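PDB 4RYE: D-alanyl-D-alanine carboxypeptidase DacB2 from Mycobacterium tuberculosis H37Rv, which acts as a serine D,D-carboxypeptidase, probably cleaving the terminal D-Ala-D-Ala of peptidoglycan stem peptides in cell wall synthesis. Local coordinates for residues 54-59 and 125-130; 89-94 and 111-116; 49-54 and 159-164. All blocks are in the same frame, centred on the assembly; numbering follows the deposited sequence.

Contacts 1 and 3 share helix 50-60, meeting at Ala54: contact 3 takes its first turns against helix 155-166, contact 1 its later ones against helix 117-130. Their centres lie about 8 Å apart. Contact 2, about 14 Å from contact 1 and 17 Å from contact 3, joins the start of helix 91-100 to the end of helix 104-113; Leu114 ties it to both others by touching Val56 and Leu53. Along the chain the segments pair concentrically, contact 2 innermost and contact 3 outermost. Together they pack helices round the one that carries Lys50, the proton acceptor by similarity, and contact 3 leads on toward the six-stranded antiparallel sheet.

Contact 1. Residues 54-59 and 125-130; sequences ALVALD and NAKAAT
The carboxylate of Asp59 is the one flat group that meets Lys127, and it does so through a single oxygen. In the model segment 125-130 stacks on neither of its faces, and NZ is placed beyond OD2, clearly off the carboxylate plane. The pair counts as a salt bridge, but the modelled separation of OD2 and NZ is too short to be real, which leaves this approach as doubtful as the positions themselves. The firmer part of the contact is Lys127 CB, which packs on Val56 CG2 at 4.0 Å, the two side chains passing with opposite headings. CG stands anti to the backbone N (chi1 176°), which sends the chain toward helix 50-60, and bends further out turn it along that helix to Asp59. CE, 4.2 Å from Leu55 CB, shares some of the doubt about NZ. Lys127 thus lays methylenes over a buried apolar surface and carries its charge out to exposed Asp59. One turn later, Thr130 OG1 donates to the carbonyl O of Lys127 at 2.7 Å, a side-chain bond back into the last turn of its helix. The axes of the two short segments pass 10.1 Å apart and are nearly perpendicular, at 94°, with Val56 and Lys127 the nearest residues. Lys127 also rests on Leu52, one turn earlier on helix 50-60, while Leu55 reaches Leu131 and Val56 reaches Leu114. Elsewhere round helix 50-60, Ala54 and Leu58 pack against helices 91-100 and 169-176.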
loop_
_atom_site.group_PDB
_atom_site.type_symbol
_atom_site.label_atom_id
_atom_site.label_comp_id
_atom_site.label_asym_id
_atom_site.label_seq_id
_atom_site.Cartn_x
_atom_site.Cartn_y
_atom_site.Cartn_z
ATOM N N ALA A 54 -2.538 -4.892 -6.867
ATOM C CA ALA A 54 -3.753 -5.535 -6.363
ATOM C C ALA A 54 -5.014 -5.059 -7.093
ATOM O O ALA A 54 -5.896 -5.862 -7.403
ATOM C CB ALA A 54 -3.896 -5.334 -4.838
ATOM N N LEU A 55 -5.105 -3.757 -7.355
ATOM C CA LEU A 55 -6.232 -3.211 -8.125
ATOM C C LEU A 55 -6.360 -3.840 -9.515
ATOM O O LEU A 55 -7.457 -4.185 -9.953
ATOM C CB LEU A 55 -6.072 -1.703 -8.302
ATOM C CG LEU A 55 -6.558 -0.782 -7.193
ATOM C CD1 LEU A 55 -6.123 0.644 -7.520
ATOM C CD2 LEU A 55 -8.068 -0.875 -7.061
ATOM N N VAL A 56 -5.238 -3.968 -10.219
ATOM C CA VAL A 56 -5.248 -4.579 -11.542
ATOM C C VAL A 56 -5.690 -6.044 -11.434
ATOM O O VAL A 56 -6.542 -6.509 -12.203
ATOM C CB VAL A 56 -3.857 -4.498 -12.208
ATOM C CG1 VAL A 56 -3.826 -5.340 -13.487
ATOM C CG2 VAL A 56 -3.497 -3.047 -12.510
ATOM N N ALA A 57 -5.113 -6.767 -10.474
ATOM C CA ALA A 57 -5.442 -8.184 -10.286
ATOM C C ALA A 57 -6.927 -8.377 -9.991
ATOM O O ALA A 57 -7.560 -9.281 -10.530
ATOM C CB ALA A 57 -4.598 -8.793 -9.163
ATOM N N LEU A 58 -7.478 -7.525 -9.133
ATOM C CA LEU A 58 -8.881 -7.637 -8.762
ATOM C C LEU A 58 -9.803 -7.294 -9.916
ATOM O O LEU A 58 -10.900 -7.846 -10.024
ATOM C CB LEU A 58 -9.192 -6.758 -7.551
ATOM C CG LEU A 58 -8.654 -7.325 -6.240
ATOM C CD1 LEU A 58 -8.650 -6.250 -5.171
ATOM C CD2 LEU A 58 -9.487 -8.531 -5.821
ATOM N N ASP A 59 -9.369 -6.393 -10.785
ATOM C CA ASP A 59 -10.165 -6.080 -11.975
ATOM C C ASP A 59 -10.185 -7.212 -13.003
ATOM O O ASP A 59 -11.212 -7.480 -13.614
ATOM C CB ASP A 59 -9.664 -4.803 -12.658
ATOM C CG ASP A 59 -10.133 -3.542 -11.959
ATOM O OD1 ASP A 59 -10.875 -3.641 -10.958
ATOM O OD2 ASP A 59 -9.761 -2.445 -12.426
ATOM N N ASN A 125 0.357 1.103 -14.711
ATOM C CA ASN A 125 0.461 2.499 -15.108
ATOM C C ASN A 125 -0.822 2.988 -15.769
ATOM O O ASN A 125 -1.257 4.111 -15.523
ATOM C CB ASN A 125 1.687 2.699 -16.007
ATOM C CG ASN A 125 2.976 2.682 -15.210
ATOM O OD1 ASN A 125 3.011 3.170 -14.078
ATOM N ND2 ASN A 125 4.028 2.104 -15.776
ATOM N N ALA A 126 -1.452 2.137 -16.574
ATOM C CA ALA A 126 -2.744 2.508 -17.157
ATOM C C ALA A 126 -3.807 2.718 -16.074
ATOM O O ALA A 126 -4.630 3.633 -16.165
ATOM C CB ALA A 126 -3.203 1.474 -18.161
ATOM N N LYS A 127 -3.792 1.865 -15.058
ATOM C CA LYS A 127 -4.753 1.973 -13.957
ATOM C C LYS A 127 -4.555 3.276 -13.171
ATOM O O LYS A 127 -5.524 3.981 -12.858
ATOM C CB LYS A 127 -4.617 0.750 -13.041
ATOM C CG LYS A 127 -5.503 0.764 -11.797
ATOM C CD LYS A 127 -6.950 1.093 -12.133
ATOM C CE LYS A 127 -7.883 -0.014 -11.744
ATOM N NZ LYS A 127 -8.142 -0.907 -12.908
ATOM N N ALA A 128 -3.304 3.603 -12.858
ATOM C CA ALA A 128 -3.008 4.868 -12.181
ATOM C C ALA A 128 -3.576 6.043 -12.967
ATOM O O ALA A 128 -4.191 6.949 -12.393
ATOM C CB ALA A 128 -1.505 5.036 -11.966
ATOM N N ALA A 129 -3.395 6.032 -14.285
ATOM C CA ALA A 129 -3.951 7.107 -15.113
ATOM C C ALA A 129 -5.480 7.208 -15.029
ATOM O O ALA A 129 -6.021 8.319 -14.998
ATOM C CB ALA A 129 -3.508 6.960 -16.570
ATOM N N THR A 130 -6.181 6.074 -15.014
ATOM C CA THR A 130 -7.647 6.129 -14.932
ATOM C C THR A 130 -8.094 6.734 -13.606
ATOM O O THR A 130 -9.185 7.285 -13.516
ATOM C CB THR A 130 -8.333 4.767 -15.109
ATOM O OG1 THR A 130 -7.987 3.907 -14.018
ATOM C CG2 THR A 130 -7.928 4.114 -16.415
#

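Contact 2. Residues 89-94 and 111-116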
loop_
_atom_site.group_PDB
_atom_site.type_symbol
_atom_site.label_atom_id
_atom_site.label_comp_id
_atom_site.label_asym_id
_atom_site.label_seq_id
_atom_site.Cartn_x
_atom_site.Cartn_y
_atom_site.Cartn_z
ATOM N N TYR A 89 -1.262 -22.069 -7.445
ATOM C CA TYR A 89 -1.750 -21.090 -6.474
ATOM C C TYR A 89 -2.963 -20.386 -7.055
ATOM O O TYR A 89 -3.046 -20.208 -8.271
ATOM C CB TYR A 89 -0.665 -20.045 -6.165
ATOM C CG TYR A 89 0.601 -20.659 -5.626
ATOM C CD1 TYR A 89 1.592 -21.114 -6.486
ATOM C CD2 TYR A 89 0.793 -20.812 -4.260
ATOM C CE1 TYR A 89 2.748 -21.711 -5.997
ATOM C CE2 TYR A 89 1.950 -21.416 -3.757
ATOM C CZ TYR A 89 2.919 -21.855 -4.635
ATOM O OH TYR A 89 4.064 -22.444 -4.162
ATOM N N THR A 90 -3.900 -19.978 -6.202
ATOM C CA THR A 90 -5.023 -19.164 -6.664
ATOM C C THR A 90 -4.662 -17.691 -6.596
ATOM O O THR A 90 -3.749 -17.288 -5.857
ATOM C CB THR A 90 -6.286 -19.374 -5.817
ATOM O OG1 THR A 90 -6.041 -18.897 -4.488
ATOM C CG2 THR A 90 -6.672 -20.839 -5.768
ATOM N N ALA A 91 -5.381 -16.881 -7.367
ATOM C CA ALA A 91 -5.226 -15.432 -7.293
ATOM C C ALA A 91 -5.441 -14.932 -5.870
ATOM O O ALA A 91 -4.742 -14.032 -5.422
ATOM C CB ALA A 91 -6.193 -14.743 -8.246
ATOM N N ARG A 92 -6.415 -15.505 -5.166
ATOM C CA ARG A 92 -6.702 -15.088 -3.792
ATOM C C ARG A 92 -5.495 -15.376 -2.899
ATOM O O ARG A 92 -5.055 -14.512 -2.134
ATOM C CB ARG A 92 -7.948 -15.798 -3.244
ATOM C CG ARG A 92 -8.243 -15.512 -1.762
ATOM C CD ARG A 92 -8.419 -14.015 -1.542
ATOM N NE ARG A 92 -8.600 -13.630 -0.142
ATOM C CZ ARG A 92 -9.786 -13.398 0.419
ATOM N NH1 ARG A 92 -10.903 -13.532 -0.291
ATOM N NH2 ARG A 92 -9.860 -13.038 1.692
ATOM N N GLN A 93 -4.953 -16.580 -3.016
ATOM C CA GLN A 93 -3.780 -16.962 -2.239
ATOM C C GLN A 93 -2.636 -16.001 -2.521
ATOM O O GLN A 93 -1.935 -15.586 -1.605
ATOM C CB GLN A 93 -3.355 -18.401 -2.557
ATOM C CG GLN A 93 -4.260 -19.470 -1.952
ATOM C CD GLN A 93 -4.077 -20.843 -2.580
ATOM O OE1 GLN A 93 -3.476 -20.990 -3.645
ATOM N NE2 GLN A 93 -4.596 -21.860 -1.910
ATOM N N LEU A 94 -2.452 -15.644 -3.789
ATOM C CA LEU A 94 -1.352 -14.758 -4.155
ATOM C C LEU A 94 -1.597 -13.344 -3.641
ATOM O O LEU A 94 -0.655 -12.669 -3.212
ATOM C CB LEU A 94 -1.092 -14.778 -5.671
ATOM C CG LEU A 94 -0.575 -16.099 -6.267
ATOM C CD1 LEU A 94 -0.484 -16.044 -7.800
ATOM C CD2 LEU A 94 0.774 -16.448 -5.676
ATOM N N ALA A 111 1.871 -11.163 -11.640
ATOM C CA ALA A 111 2.238 -10.565 -12.922
ATOM C C ALA A 111 2.247 -11.623 -14.021
ATOM O O ALA A 111 1.896 -11.341 -15.164
ATOM C CB ALA A 111 3.590 -9.879 -12.831
ATOM N N HIS A 112 2.662 -12.836 -13.665
ATOM C CA HIS A 112 2.586 -13.994 -14.558
ATOM C C HIS A 112 1.136 -14.201 -15.029
ATOM O O HIS A 112 0.884 -14.285 -16.237
ATOM C CB HIS A 112 3.159 -15.235 -13.841
ATOM C CG HIS A 112 3.084 -16.512 -14.624
ATOM N ND1 HIS A 112 3.732 -17.662 -14.219
ATOM C CD2 HIS A 112 2.427 -16.835 -15.765
ATOM C CE1 HIS A 112 3.483 -18.632 -15.080
ATOM N NE2 HIS A 112 2.689 -18.162 -16.022
HETATM N N MSE A 113 0.194 -14.274 -14.088
HETATM C CA MSE A 113 -1.229 -14.417 -14.424
HETATM C C MSE A 113 -1.754 -13.270 -15.282
HETATM O O MSE A 113 -2.684 -13.448 -16.054
HETATM C CB MSE A 113 -2.090 -14.512 -13.160
HETATM C CG MSE A 113 -1.752 -15.688 -12.282
HETATM SE SE MSE A 113 -2.988 -15.902 -10.769
HETATM C CE MSE A 113 -4.568 -16.331 -11.831
ATOM N N LEU A 114 -1.165 -12.091 -15.137
ATOM C CA LEU A 114 -1.655 -10.916 -15.842
ATOM C C LEU A 114 -1.023 -10.728 -17.214
ATOM O O LEU A 114 -1.330 -9.762 -17.907
ATOM C CB LEU A 114 -1.443 -9.668 -14.988
ATOM C CG LEU A 114 -2.326 -9.632 -13.741
ATOM C CD1 LEU A 114 -1.822 -8.611 -12.731
ATOM C CD2 LEU A 114 -3.778 -9.334 -14.150
ATOM N N GLY A 115 -0.144 -11.641 -17.609
ATOM C CA GLY A 115 0.453 -11.583 -18.933
ATOM C C GLY A 115 1.945 -11.288 -18.952
ATOM O O GLY A 115 2.532 -11.085 -20.015
ATOM N N GLY A 116 2.565 -11.259 -17.777
ATOM C CA GLY A 116 3.996 -11.042 -17.699
ATOM C C GLY A 116 4.394 -9.747 -17.018
ATOM O O GLY A 116 3.554 -8.885 -16.743
#
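One extended bond, at chi2, followed by a bend at chi3, lets the selenomethionine at Met113 touch Ala91 and Leu94. CG stands anti to the carbonyl carbon, the chain runs straight through chi2 (-174°), and the turn at chi3 (66°) directs the terminal methyl to the Ala91 side, where CE comes as close to Ala91 CB as SE does. SE alone reaches Leu94, lying 3.9 Å from Leu94 CD1, the two side chains crossing at a slant. It also sits over the first turn of helix 91-100, 4.2 Å from both CA and CB of Ala91. Leu94 points at segment 111-116 from CB on and touches with CD1. The contact is wholly apolar: one flexible side chain reaches over to a small residue and a branched one. It joins the beginning of helix 91-100 to the end of helix 104-113, two consecutive helices of the helical part of this S11 peptidase; the short link between them holds Ser102, an active-site residue by similarity. At the start of helix 91-100, Thr90 and Gln93 form a capping box: Gln93 N donates to Thr90 OG1 at 3.0 Å and Thr90 N to Gln93 OE1 at 2.8 Å, the donor N standing well out of the plane of the Gln93 side-chain carbonyl (39°). Helix 104-113 closes in a Schellman motif at Gly115, whose positive phi suits glycine; Gly116 N returns to Ala111 O at 2.7 Å and Gly115 N to His112 O at 3.2 Å. Strand 66-68 flanks the pair, with Val67 touching both Leu94 and Met113. Lys123 NZ hydrogen-bonds to the carbonyl O of Leu114.

Contact 3. Residues 49-54 and 159-164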
loop_
_atom_site.group_PDB
_atom_site.type_symbol
_atom_site.label_atom_id
_atom_site.label_comp_id
_atom_site.label_asym_id
_atom_site.label_seq_id
_atom_site.Cartn_x
_atom_site.Cartn_y
_atom_site.Cartn_z
ATOM N N ILE A 49 3.379 0.301 -3.858
ATOM C CA ILE A 49 2.913 0.123 -5.229
ATOM C C ILE A 49 2.215 -1.228 -5.422
ATOM O O ILE A 49 1.485 -1.417 -6.394
ATOM C CB ILE A 49 4.058 0.298 -6.260
ATOM C CG1 ILE A 49 3.533 0.898 -7.569
ATOM C CG2 ILE A 49 4.752 -1.027 -6.537
ATOM C CD1 ILE A 49 2.972 2.298 -7.434
ATOM N N LYS A 50 2.409 -2.162 -4.489
ATOM C CA LYS A 50 1.674 -3.433 -4.548
ATOM C C LYS A 50 0.161 -3.235 -4.460
ATOM O O LYS A 50 -0.603 -4.080 -4.913
ATOM C CB LYS A 50 2.143 -4.403 -3.452
ATOM C CG LYS A 50 3.548 -4.986 -3.668
ATOM C CD LYS A 50 3.906 -5.910 -2.505
ATOM C CE LYS A 50 5.148 -6.751 -2.779
ATOM N NZ LYS A 50 6.385 -5.971 -2.554
ATOM N N VAL A 51 -0.279 -2.130 -3.870
ATOM C CA VAL A 51 -1.709 -1.817 -3.844
ATOM C C VAL A 51 -2.235 -1.593 -5.263
ATOM O O VAL A 51 -3.340 -2.024 -5.620
ATOM C CB VAL A 51 -2.001 -0.566 -2.977
ATOM C CG1 VAL A 51 -3.488 -0.234 -3.000
ATOM C CG2 VAL A 51 -1.528 -0.782 -1.535
ATOM N N LEU A 52 -1.446 -0.909 -6.075
ATOM C CA LEU A 52 -1.789 -0.700 -7.473
ATOM C C LEU A 52 -1.817 -2.026 -8.243
ATOM O O LEU A 52 -2.685 -2.244 -9.082
ATOM C CB LEU A 52 -0.797 0.271 -8.108
ATOM C CG LEU A 52 -1.107 0.754 -9.521
ATOM C CD1 LEU A 52 -2.486 1.407 -9.545
ATOM C CD2 LEU A 52 -0.024 1.720 -9.988
ATOM N N LEU A 53 -0.876 -2.921 -7.957
ATOM C CA LEU A 53 -0.914 -4.253 -8.571
ATOM C C LEU A 53 -2.187 -4.984 -8.149
ATOM O O LEU A 53 -2.846 -5.620 -8.969
ATOM C CB LEU A 53 0.321 -5.073 -8.168
ATOM C CG LEU A 53 0.299 -6.548 -8.585
ATOM C CD1 LEU A 53 0.233 -6.692 -10.091
ATOM C CD2 LEU A 53 1.529 -7.262 -8.028
ATOM N N ALA A 54 -2.538 -4.892 -6.867
ATOM C CA ALA A 54 -3.753 -5.535 -6.363
ATOM C C ALA A 54 -5.014 -5.059 -7.093
ATOM O O ALA A 54 -5.896 -5.862 -7.403
ATOM C CB ALA A 54 -3.896 -5.334 -4.838
ATOM N N VAL A 159 -2.750 7.910 -1.681
ATOM C CA VAL A 159 -4.074 7.863 -1.047
ATOM C C VAL A 159 -5.184 7.785 -2.088
ATOM O O VAL A 159 -6.233 7.207 -1.835
ATOM C CB VAL A 159 -4.331 9.008 -0.017
ATOM C CG1 VAL A 159 -3.297 8.959 1.101
ATOM C CG2 VAL A 159 -4.357 10.395 -0.668
ATOM N N VAL A 160 -4.947 8.359 -3.260
ATOM C CA VAL A 160 -5.899 8.239 -4.355
ATOM C C VAL A 160 -5.999 6.777 -4.766
ATOM O O VAL A 160 -7.096 6.236 -4.985
ATOM C CB VAL A 160 -5.477 9.128 -5.547
ATOM C CG1 VAL A 160 -6.280 8.779 -6.808
ATOM C CG2 VAL A 160 -5.652 10.617 -5.178
ATOM N N ILE A 161 -4.855 6.119 -4.858
ATOM C CA ILE A 161 -4.841 4.705 -5.241
ATOM C C ILE A 161 -5.449 3.844 -4.134
ATOM O O ILE A 161 -6.251 2.943 -4.402
ATOM C CB ILE A 161 -3.397 4.246 -5.578
ATOM C CG1 ILE A 161 -2.986 4.811 -6.943
ATOM C CG2 ILE A 161 -3.282 2.722 -5.581
ATOM C CD1 ILE A 161 -1.474 4.931 -7.161
ATOM N N PHE A 162 -5.094 4.131 -2.885
ATOM C CA PHE A 162 -5.631 3.358 -1.770
ATOM C C PHE A 162 -7.142 3.519 -1.600
ATOM O O PHE A 162 -7.846 2.596 -1.178
ATOM C CB PHE A 162 -4.940 3.738 -0.468
ATOM C CG PHE A 162 -5.002 2.657 0.568
ATOM C CD1 PHE A 162 -4.144 1.575 0.501
ATOM C CD2 PHE A 162 -5.920 2.717 1.605
ATOM C CE1 PHE A 162 -4.193 0.564 1.457
ATOM C CE2 PHE A 162 -5.981 1.709 2.567
ATOM C CZ PHE A 162 -5.114 0.630 2.489
ATOM N N ARG A 163 -7.625 4.712 -1.885
ATOM C CA ARG A 163 -9.048 5.012 -1.805
ATOM C C ARG A 163 -9.823 4.158 -2.808
ATOM O O ARG A 163 -10.902 3.634 -2.501
ATOM C CB ARG A 163 -9.250 6.501 -2.089
ATOM C CG ARG A 163 -10.650 6.997 -1.921
ATOM C CD ARG A 163 -10.652 8.519 -1.951
ATOM N NE ARG A 163 -12.000 9.042 -1.807
ATOM C CZ ARG A 163 -12.474 10.072 -2.490
ATOM N NH1 ARG A 163 -11.701 10.696 -3.378
ATOM N NH2 ARG A 163 -13.722 10.466 -2.292
ATOM N N ALA A 164 -9.263 4.004 -4.002
ATOM C CA ALA A 164 -9.882 3.158 -5.020
ATOM C C ALA A 164 -9.871 1.700 -4.573
ATOM O O ALA A 164 -10.842 0.964 -4.786
ATOM C CB ALA A 164 -9.162 3.315 -6.370
#
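Val51 and Ile161 interlock where the buried helix 50-60 of the penicillin-binding serine peptidase fold lies beside helix 155-166. The axes of the two short segments are 9.6 Å apart and inclined by only 35°, so they run roughly alongside, pairing Val51 with Phe162 and Leu52 with Ile161. The first bump is Val51 CG1, which enters the notch between Ile161 and Phe162; its two walls are Ile161 CG2 at 3.9 Å and Phe162 CD1 at 4.0 Å. In return the CG2 methyl of Ile161 settles into the shallow dip between Val51 and Leu52. Besides Val51 CG1 it meets the backbone there, 4.1 Å from Leu52 N, and has Leu52 CD1 alongside at 4.3 Å. Both methyls, Val51 CG1 and Ile161 CG2, stand anti to their own backbone N, and the two branched side chains meet aslant. CB of Phe162 leaves its helix across the line to helix 50-60, and chi1 -156° swings the ring until CD1 reaches the Val51 methyls, the two side chains running at about a right angle. All four residues are buried, and the surfaces meet without a polar bond. Helix 155-166 in turn leans on the large antiparallel sheet: Val159 and Phe162 both touch Val231 of strand 228-237. Helix 50-60 is thus packed between this layer and the helical region. Lys50, the proton acceptor by similarity, is directed to another side of helix 50-60, where NZ hydrogen-bonds to Ser47 OG, Asn104 OD1 and the carbonyl O of Ser142, and weakly to Ser102 OG. The second methyl of Val51 also meets the ring, CG2 lying 4.1 Å from Phe162 CD1.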